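Local coordinates for monosaccharide ABC transporter substrate-binding protein, CUT2 family (Bradyrhizobium sp., PDB 4YHS) that probably binds a sugar or related solute in the periplasm and hands it to an ABC transporter for uptake, at residues S107-C112 / D128-V133; W59-S64 / I305-A310; L74-G79 / D146-I151. One frame throughout, in Å; residues are numbered along the deposited sequence.

The three contacts belong to one lobe of a periplasmic binding protein and pack on or form part of one mixed sheet. Interaction 1 lies on one face of the sheet and interactions 2 and 3 on the other, the centre of 1 lying about 16 Å from each of their centres. A disulfide between strand 60-65 and helix 102-115, C112 SG to C62 SG at 2.0 Å, ties interaction 1 to interaction 2. Interactions 2 and 3 have centres about 11 Å apart and meet where A306 CB lies 4.0 Å from L147 CD1. In interaction 3 the V148 side chain is about 6 Å from a bound bis-tris, which probably marks the solute pocket.

Interaction 1 (S107-C112 / D128-V133); sequences SQIEDC and DGLNKV
I109 is the first residue of 107-112 to meet 128-133, and it does so with two separate methyls. Its CD1 reaches L130 CD1 at 4.1 Å, the two side chains crossing at about a right angle. The other branch, CG2, lies anti to the backbone N (chi1 -69° for CG1) and reaches V133, its CG2 meeting V133 CG2 at 4.1 Å. I109 thus spans the junction between the turn and the helix that follows it. One residue on, E110 contributes its aliphatic part: CG lies 3.8 Å from the same V133 CG2, and the extended chain beyond it carries the carboxylate to the exposed margin of the contact. V133 CG2 is therefore shared by a buried isoleucine and the stem of a surface glutamate. Its position follows from a chi1 of 63°, uncommon for a valine in a helix, which sets CG2 anti to the backbone N and CG1 in the crowded position between N and the carbonyl carbon.

No hydrogen bond crosses the interface, so it is held by van der Waals contact. L130 sits within a type I turn from D128 to N131, in which N131 N donates to D128 O at 3.1 Å just where helix 131-138 begins. Further along the first segment, the disulfide-bonded C112 also touches N92 of strand 90-95. Helices 102-115 and 131-138 are thus neighbours on one face of the parallel part of the mixed sheet, with I109 and L130 both resting on I122 of strand 119-122.

Interaction 2 (W59-S64 / I305-A310); sequences WKLCVS and IAVDQA
D308, one residue after V307 of the contact with L61, has a carboxylate oxygen, OD2, gripped by two groups: a salt bridge from R312 NE and a hydrogen bond with Y49 OH. Its other oxygen, OD1, accepts from L52 N, and together these partners probably compensate the buried charge; the CB of D308 points away from the strand. The next residue, Q309, is likewise held at NE2, which donates to the carbonyls of V320 and K159.

The helix face toward strand 60-65 is apolar. This is the alpha/beta layering of a periplasmic binding protein lobe, here with a helix from late in the chain laid against the sheet's first parallel strand. L61 is the meeting point. With chi1 -55° and chi2 -178° its two methyls fork between residues one helical turn apart: CD1 meets V307 CG1 at 3.8 Å, the side chains crossing at about a right angle, and CD2 meets A310 CB at 4.0 Å. A310 points its methyl toward the strand, whereas V307 reaches over with CG1, the branch anti to its backbone N. V307 also rests on V80, S84 and L87 of helix 71-87, and A310 on A119 of the adjoining strand 119-122 and I145 of the next, 144-147.

Interaction 3 (L74-G79 / D146-I151); sequences LGVDYG and DLVNGI
V76 is the hub of this contact and sends one methyl to each of two consecutive residues, L147 and V148. The branch anti to its backbone N, CG1, packs closely on L147 CD2 at 3.6 Å; the two side chains slide past each other in opposite directions. The second branch, CG2, meets V148 CG2 tip to tip at 4.1 Å. L147 points its CB toward the helix, and CD2 is the methyl that does the touching.

Two successive residues can both point toward helix 71-87 because the strand gives way to a tight turn. N149 N donates to L147 O at 2.8 Å, and V148, with phi 73° and psi -55°, is the central residue of a classic gamma turn. Strands 144-147 and 60-65 run parallel in the sheet, and helix 71-87 belongs to the beta-alpha-beta crossover from 60-65 to 90-95. In periplasmic binding proteins the loops at the carboxyl ends of such strands typically line the ligand cleft; consistent with this, V148 lies close to the bound bis-tris, probably an additive occupying the pocket, and also touches Y72 and W73.

The return of the chain after the turn is fixed by D146. Its OD2 accepts from I151 N at 2.7 Å, the donor sitting 39° out of the carboxylate plane, and forms a salt bridge with K159 NZ; G150 N adds a weak bond to OD1. V76 and L147 also both pack against F65 of strand 60-65, and V76 touches M299 of helix 299-314.

Interaction 1 (S107-C112 / D128-V133)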
loop_
_atom_site.group_PDB
_atom_site.type_symbol
_atom_site.label_atom_id
_atom_site.label_comp_id
_atom_site.label_asym_id
_atom_site.label_seq_id
_atom_site.Cartn_x
_atom_site.Cartn_y
_atom_site.Cartn_z
ATOM N N SER A 107 -17.035 17.689 -0.816
ATOM C CA SER A 107 -17.569 18.676 0.118
ATOM C C SER A 107 -16.672 18.816 1.359
ATOM O O SER A 107 -16.472 19.926 1.854
ATOM C CB SER A 107 -19.010 18.322 0.533
ATOM O OG SER A 107 -19.121 16.994 1.009
ATOM N N GLN A 108 -16.126 17.705 1.849
ATOM C CA GLN A 108 -15.257 17.741 3.033
ATOM C C GLN A 108 -13.965 18.529 2.762
ATOM O O GLN A 108 -13.513 19.314 3.609
ATOM C CB GLN A 108 -14.920 16.322 3.505
ATOM C CG GLN A 108 -16.049 15.613 4.197
ATOM C CD GLN A 108 -15.669 14.210 4.626
ATOM O OE1 GLN A 108 -15.057 13.455 3.868
ATOM N NE2 GLN A 108 -16.048 13.846 5.849
ATOM N N ILE A 109 -13.377 18.321 1.587
ATOM C CA ILE A 109 -12.227 19.119 1.140
ATOM C C ILE A 109 -12.600 20.600 0.940
ATOM O O ILE A 109 -11.897 21.498 1.417
ATOM C CB ILE A 109 -11.625 18.542 -0.191
ATOM C CG1 ILE A 109 -10.957 17.190 0.081
ATOM C CG2 ILE A 109 -10.652 19.521 -0.832
ATOM C CD1 ILE A 109 -10.718 16.307 -1.184
ATOM N N GLU A 110 -13.690 20.870 0.231
ATOM C CA GLU A 110 -14.128 22.254 0.052
ATOM C C GLU A 110 -14.288 22.923 1.421
ATOM O O GLU A 110 -13.854 24.058 1.632
ATOM C CB GLU A 110 -15.442 22.330 -0.707
ATOM C CG GLU A 110 -15.333 22.073 -2.188
ATOM C CD GLU A 110 -16.669 22.057 -2.882
ATOM O OE1 GLU A 110 -17.686 21.645 -2.266
ATOM O OE2 GLU A 110 -16.695 22.472 -4.052
ATOM N N ASP A 111 -14.913 22.196 2.340
ATOM C CA ASP A 111 -15.182 22.741 3.662
ATOM C C ASP A 111 -13.890 22.968 4.458
ATOM O O ASP A 111 -13.786 23.984 5.154
ATOM C CB ASP A 111 -16.129 21.819 4.425
ATOM C CG ASP A 111 -17.537 21.796 3.841
ATOM O OD1 ASP A 111 -17.881 22.630 2.973
ATOM O OD2 ASP A 111 -18.316 20.943 4.283
ATOM N N CYS A 112 -12.905 22.081 4.371
ATOM C CA CYS A 112 -11.721 22.249 5.235
ATOM C C CYS A 112 -10.920 23.423 4.672
ATOM O O CYS A 112 -10.305 24.175 5.434
ATOM C CB CYS A 112 -10.881 20.963 5.379
ATOM S SG CYS A 112 -9.856 20.478 4.004
ATOM N N ASP A 128 -9.625 10.824 -11.096
ATOM C CA ASP A 128 -10.027 12.043 -11.792
ATOM C C ASP A 128 -11.097 12.864 -11.068
ATOM O O ASP A 128 -11.330 14.005 -11.423
ATOM C CB ASP A 128 -10.609 11.713 -13.167
ATOM C CG ASP A 128 -9.700 10.834 -13.995
ATOM O OD1 ASP A 128 -8.473 10.785 -13.722
ATOM O OD2 ASP A 128 -10.231 10.194 -14.931
ATOM N N GLY A 129 -11.787 12.262 -10.101
ATOM C CA GLY A 129 -13.025 12.837 -9.591
ATOM C C GLY A 129 -12.848 14.107 -8.770
ATOM O O GLY A 129 -13.784 14.881 -8.588
ATOM N N LEU A 130 -11.639 14.291 -8.239
ATOM C CA LEU A 130 -11.311 15.462 -7.422
ATOM C C LEU A 130 -10.548 16.525 -8.212
ATOM O O LEU A 130 -10.166 17.558 -7.659
ATOM C CB LEU A 130 -10.461 15.057 -6.225
ATOM C CG LEU A 130 -10.998 13.935 -5.348
ATOM C CD1 LEU A 130 -9.975 13.673 -4.259
ATOM C CD2 LEU A 130 -12.359 14.318 -4.779
ATOM N N ASN A 131 -10.329 16.279 -9.497
ATOM C CA ASN A 131 -9.515 17.187 -10.308
ATOM C C ASN A 131 -10.068 18.620 -10.360
ATOM O O ASN A 131 -9.315 19.588 -10.334
ATOM C CB ASN A 131 -9.372 16.622 -11.721
ATOM C CG ASN A 131 -8.394 15.465 -11.790
ATOM O OD1 ASN A 131 -7.872 15.005 -10.758
ATOM N ND2 ASN A 131 -8.155 14.962 -13.007
ATOM N N LYS A 132 -11.376 18.767 -10.438
ATOM C CA LYS A 132 -11.954 20.103 -10.468
ATOM C C LYS A 132 -11.688 20.841 -9.144
ATOM O O LYS A 132 -11.220 21.989 -9.144
ATOM C CB LYS A 132 -13.444 20.018 -10.752
ATOM C CG LYS A 132 -14.162 21.340 -10.765
ATOM C CD LYS A 132 -15.609 21.133 -11.186
ATOM C CE LYS A 132 -16.365 22.445 -11.294
ATOM N NZ LYS A 132 -16.025 23.386 -10.190
ATOM N N VAL A 133 -11.962 20.199 -8.015
ATOM C CA VAL A 133 -11.767 20.881 -6.738
ATOM C C VAL A 133 -10.272 21.081 -6.433
ATOM O O VAL A 133 -9.878 22.110 -5.865
ATOM C CB VAL A 133 -12.455 20.138 -5.558
ATOM C CG1 VAL A 133 -11.859 18.727 -5.322
ATOM C CG2 VAL A 133 -12.379 20.990 -4.280
#

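Interaction 2 (W59-S64 / I305-A310)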
loop_
_atom_site.group_PDB
_atom_site.type_symbol
_atom_site.label_atom_id
_atom_site.label_comp_id
_atom_site.label_asym_id
_atom_site.label_seq_id
_atom_site.Cartn_x
_atom_site.Cartn_y
_atom_site.Cartn_z
ATOM N N TRP A 59 1.935 24.534 11.220
ATOM C CA TRP A 59 1.154 24.477 9.990
ATOM C C TRP A 59 -0.144 23.704 10.209
ATOM O O TRP A 59 -0.175 22.722 10.941
ATOM C CB TRP A 59 1.961 23.822 8.871
ATOM C CG TRP A 59 3.251 24.531 8.574
ATOM C CD1 TRP A 59 4.515 24.124 8.900
ATOM C CD2 TRP A 59 3.387 25.776 7.901
ATOM N NE1 TRP A 59 5.437 25.044 8.468
ATOM C CE2 TRP A 59 4.769 26.079 7.860
ATOM C CE3 TRP A 59 2.477 26.675 7.347
ATOM C CZ2 TRP A 59 5.256 27.222 7.261
ATOM C CZ3 TRP A 59 2.964 27.820 6.749
ATOM C CH2 TRP A 59 4.343 28.086 6.713
ATOM N N LYS A 60 -1.224 24.188 9.607
ATOM C CA LYS A 60 -2.482 23.444 9.569
ATOM C C LYS A 60 -2.595 22.568 8.326
ATOM O O LYS A 60 -2.520 23.069 7.206
ATOM C CB LYS A 60 -3.667 24.401 9.599
ATOM C CG LYS A 60 -3.899 25.086 10.944
ATOM C CD LYS A 60 -5.254 25.843 10.983
ATOM C CE LYS A 60 -6.497 24.951 10.769
ATOM N NZ LYS A 60 -7.048 24.370 12.035
ATOM N N LEU A 61 -2.799 21.267 8.530
ATOM C CA LEU A 61 -2.882 20.313 7.431
ATOM C C LEU A 61 -4.252 19.681 7.419
ATOM O O LEU A 61 -4.638 19.029 8.391
ATOM C CB LEU A 61 -1.842 19.191 7.557
ATOM C CG LEU A 61 -0.373 19.611 7.701
ATOM C CD1 LEU A 61 0.518 18.392 7.762
ATOM C CD2 LEU A 61 0.052 20.547 6.585
ATOM N N CYS A 62 -4.984 19.872 6.330
ATOM C CA CYS A 62 -6.256 19.167 6.150
ATOM C C CYS A 62 -5.936 17.826 5.516
ATOM O O CYS A 62 -5.229 17.782 4.497
ATOM C CB CYS A 62 -7.230 19.975 5.287
ATOM S SG CYS A 62 -8.675 19.022 4.786
ATOM N N VAL A 63 -6.418 16.732 6.117
ATOM C CA VAL A 63 -6.160 15.396 5.585
ATOM C C VAL A 63 -7.511 14.753 5.278
ATOM O O VAL A 63 -8.341 14.598 6.168
ATOM C CB VAL A 63 -5.345 14.511 6.560
ATOM C CG1 VAL A 63 -4.956 13.186 5.867
ATOM C CG2 VAL A 63 -4.101 15.255 7.006
ATOM N N SER A 64 -7.701 14.369 4.015
ATOM C CA SER A 64 -8.959 13.781 3.524
ATOM C C SER A 64 -8.772 12.319 3.114
ATOM O O SER A 64 -7.982 12.004 2.211
ATOM C CB SER A 64 -9.478 14.617 2.346
ATOM O OG SER A 64 -10.542 13.987 1.653
ATOM N N ILE A 305 5.435 10.486 5.061
ATOM C CA ILE A 305 6.085 11.216 3.983
ATOM C C ILE A 305 5.189 12.330 3.448
ATOM O O ILE A 305 5.674 13.421 3.176
ATOM C CB ILE A 305 6.508 10.266 2.831
ATOM C CG1 ILE A 305 7.752 9.488 3.287
ATOM C CG2 ILE A 305 6.842 11.053 1.532
ATOM C CD1 ILE A 305 8.152 8.380 2.402
ATOM N N ALA A 306 3.889 12.066 3.304
ATOM C CA ALA A 306 2.953 13.099 2.842
ATOM C C ALA A 306 2.967 14.328 3.751
ATOM O O ALA A 306 2.947 15.457 3.287
ATOM C CB ALA A 306 1.539 12.539 2.779
ATOM N N VAL A 307 2.991 14.095 5.058
ATOM C CA VAL A 307 3.047 15.190 6.004
ATOM C C VAL A 307 4.370 15.934 5.862
ATOM O O VAL A 307 4.382 17.174 5.780
ATOM C CB VAL A 307 2.873 14.705 7.455
ATOM C CG1 VAL A 307 3.171 15.829 8.483
ATOM C CG2 VAL A 307 1.466 14.171 7.655
ATOM N N ASP A 308 5.481 15.197 5.829
ATOM C CA ASP A 308 6.790 15.835 5.664
ATOM C C ASP A 308 6.883 16.651 4.377
ATOM O O ASP A 308 7.367 17.789 4.373
ATOM C CB ASP A 308 7.915 14.801 5.672
ATOM C CG ASP A 308 9.297 15.454 5.669
ATOM O OD1 ASP A 308 9.567 16.249 6.585
ATOM O OD2 ASP A 308 10.115 15.192 4.756
ATOM N N GLN A 309 6.406 16.071 3.284
ATOM C CA GLN A 309 6.347 16.776 2.025
ATOM C C GLN A 309 5.560 18.108 2.142
ATOM O O GLN A 309 6.006 19.159 1.658
ATOM C CB GLN A 309 5.697 15.886 0.966
ATOM C CG GLN A 309 6.611 14.830 0.315
ATOM C CD GLN A 309 5.821 13.861 -0.513
ATOM O OE1 GLN A 309 4.660 13.587 -0.206
ATOM N NE2 GLN A 309 6.413 13.377 -1.596
ATOM N N ALA A 310 4.377 18.053 2.750
ATOM C CA ALA A 310 3.541 19.241 2.882
ATOM C C ALA A 310 4.297 20.335 3.613
ATOM O O ALA A 310 4.307 21.484 3.187
ATOM C CB ALA A 310 2.261 18.934 3.613
#

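Interaction 3 (L74-G79 / D146-I151)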
loop_
_atom_site.group_PDB
_atom_site.type_symbol
_atom_site.label_atom_id
_atom_site.label_comp_id
_atom_site.label_asym_id
_atom_site.label_seq_id
_atom_site.Cartn_x
_atom_site.Cartn_y
_atom_site.Cartn_z
ATOM N N LEU A 74 -6.288 2.685 8.651
ATOM C CA LEU A 74 -5.881 2.951 10.025
ATOM C C LEU A 74 -4.361 3.121 10.109
ATOM O O LEU A 74 -3.853 3.969 10.828
ATOM C CB LEU A 74 -6.365 1.824 10.941
ATOM C CG LEU A 74 -6.282 2.022 12.450
ATOM C CD1 LEU A 74 -7.181 3.179 12.887
ATOM C CD2 LEU A 74 -6.678 0.711 13.171
ATOM N N GLY A 75 -3.620 2.300 9.379
ATOM C CA GLY A 75 -2.178 2.470 9.286
ATOM C C GLY A 75 -1.748 3.808 8.696
ATOM O O GLY A 75 -0.845 4.480 9.210
ATOM N N VAL A 76 -2.406 4.231 7.616
ATOM C CA VAL A 76 -2.095 5.530 7.057
ATOM C C VAL A 76 -2.412 6.640 8.089
ATOM O O VAL A 76 -1.627 7.586 8.241
ATOM C CB VAL A 76 -2.867 5.794 5.758
ATOM C CG1 VAL A 76 -2.381 7.064 5.138
ATOM C CG2 VAL A 76 -2.712 4.647 4.793
ATOM N N ASP A 77 -3.545 6.511 8.786
ATOM C CA ASP A 77 -3.947 7.461 9.837
ATOM C C ASP A 77 -2.846 7.588 10.898
ATOM O O ASP A 77 -2.478 8.682 11.321
ATOM C CB ASP A 77 -5.253 7.022 10.488
ATOM C CG ASP A 77 -5.681 7.939 11.612
ATOM O OD1 ASP A 77 -5.917 9.142 11.364
ATOM O OD2 ASP A 77 -5.806 7.450 12.730
ATOM N N TYR A 78 -2.372 6.446 11.363
ATOM C CA TYR A 78 -1.323 6.404 12.371
ATOM C C TYR A 78 -0.087 7.183 11.917
ATOM O O TYR A 78 0.447 7.969 12.673
ATOM C CB TYR A 78 -0.964 4.941 12.679
ATOM C CG TYR A 78 0.180 4.774 13.646
ATOM C CD1 TYR A 78 -0.023 4.884 15.028
ATOM C CD2 TYR A 78 1.453 4.476 13.191
ATOM C CE1 TYR A 78 1.026 4.734 15.911
ATOM C CE2 TYR A 78 2.503 4.306 14.066
ATOM C CZ TYR A 78 2.292 4.450 15.424
ATOM O OH TYR A 78 3.335 4.279 16.321
ATOM N N GLY A 79 0.339 6.983 10.671
ATOM C CA GLY A 79 1.496 7.665 10.113
ATOM C C GLY A 79 1.279 9.162 10.059
ATOM O O GLY A 79 2.128 9.931 10.483
ATOM N N ASP A 146 -0.848 14.124 -2.999
ATOM C CA ASP A 146 -1.479 12.885 -3.428
ATOM C C ASP A 146 -0.954 11.709 -2.590
ATOM O O ASP A 146 0.192 11.279 -2.752
ATOM C CB ASP A 146 -1.178 12.712 -4.934
ATOM C CG ASP A 146 -1.759 11.467 -5.543
ATOM O OD1 ASP A 146 -2.459 10.668 -4.858
ATOM O OD2 ASP A 146 -1.490 11.320 -6.760
ATOM N N LEU A 147 -1.814 11.171 -1.725
ATOM C CA LEU A 147 -1.432 10.130 -0.747
ATOM C C LEU A 147 -2.063 8.789 -1.108
ATOM O O LEU A 147 -3.296 8.683 -1.250
ATOM C CB LEU A 147 -1.839 10.553 0.672
ATOM C CG LEU A 147 -1.712 9.516 1.810
ATOM C CD1 LEU A 147 -0.285 9.082 2.073
ATOM C CD2 LEU A 147 -2.304 10.072 3.108
ATOM N N VAL A 148 -1.191 7.807 -1.334
ATOM C CA VAL A 148 -1.518 6.390 -1.520
ATOM C C VAL A 148 -2.163 6.030 -2.863
ATOM O O VAL A 148 -1.655 5.132 -3.556
ATOM C CB VAL A 148 -2.432 5.852 -0.402
ATOM C CG1 VAL A 148 -2.786 4.381 -0.700
ATOM C CG2 VAL A 148 -1.709 5.883 0.973
ATOM N N ASN A 149 -3.268 6.679 -3.221
ATOM C CA ASN A 149 -4.118 6.159 -4.302
ATOM C C ASN A 149 -3.788 6.626 -5.714
ATOM O O ASN A 149 -3.936 5.850 -6.659
ATOM C CB ASN A 149 -5.586 6.494 -4.041
ATOM C CG ASN A 149 -6.186 5.628 -2.994
ATOM O OD1 ASN A 149 -5.621 4.596 -2.631
ATOM N ND2 ASN A 149 -7.370 6.010 -2.519
ATOM N N GLY A 150 -3.368 7.874 -5.874
ATOM C CA GLY A 150 -2.991 8.380 -7.185
ATOM C C GLY A 150 -4.080 9.240 -7.767
ATOM O O GLY A 150 -5.225 8.821 -7.928
ATOM N N ILE A 151 -3.706 10.470 -8.050
ATOM C CA ILE A 151 -4.578 11.488 -8.619
ATOM C C ILE A 151 -3.999 11.970 -9.934
ATOM O O ILE A 151 -2.789 12.211 -10.016
ATOM C CB ILE A 151 -4.718 12.674 -7.629
ATOM C CG1 ILE A 151 -5.465 12.214 -6.369
ATOM C CG2 ILE A 151 -5.390 13.886 -8.256
ATOM C CD1 ILE A 151 -5.258 13.175 -5.213
#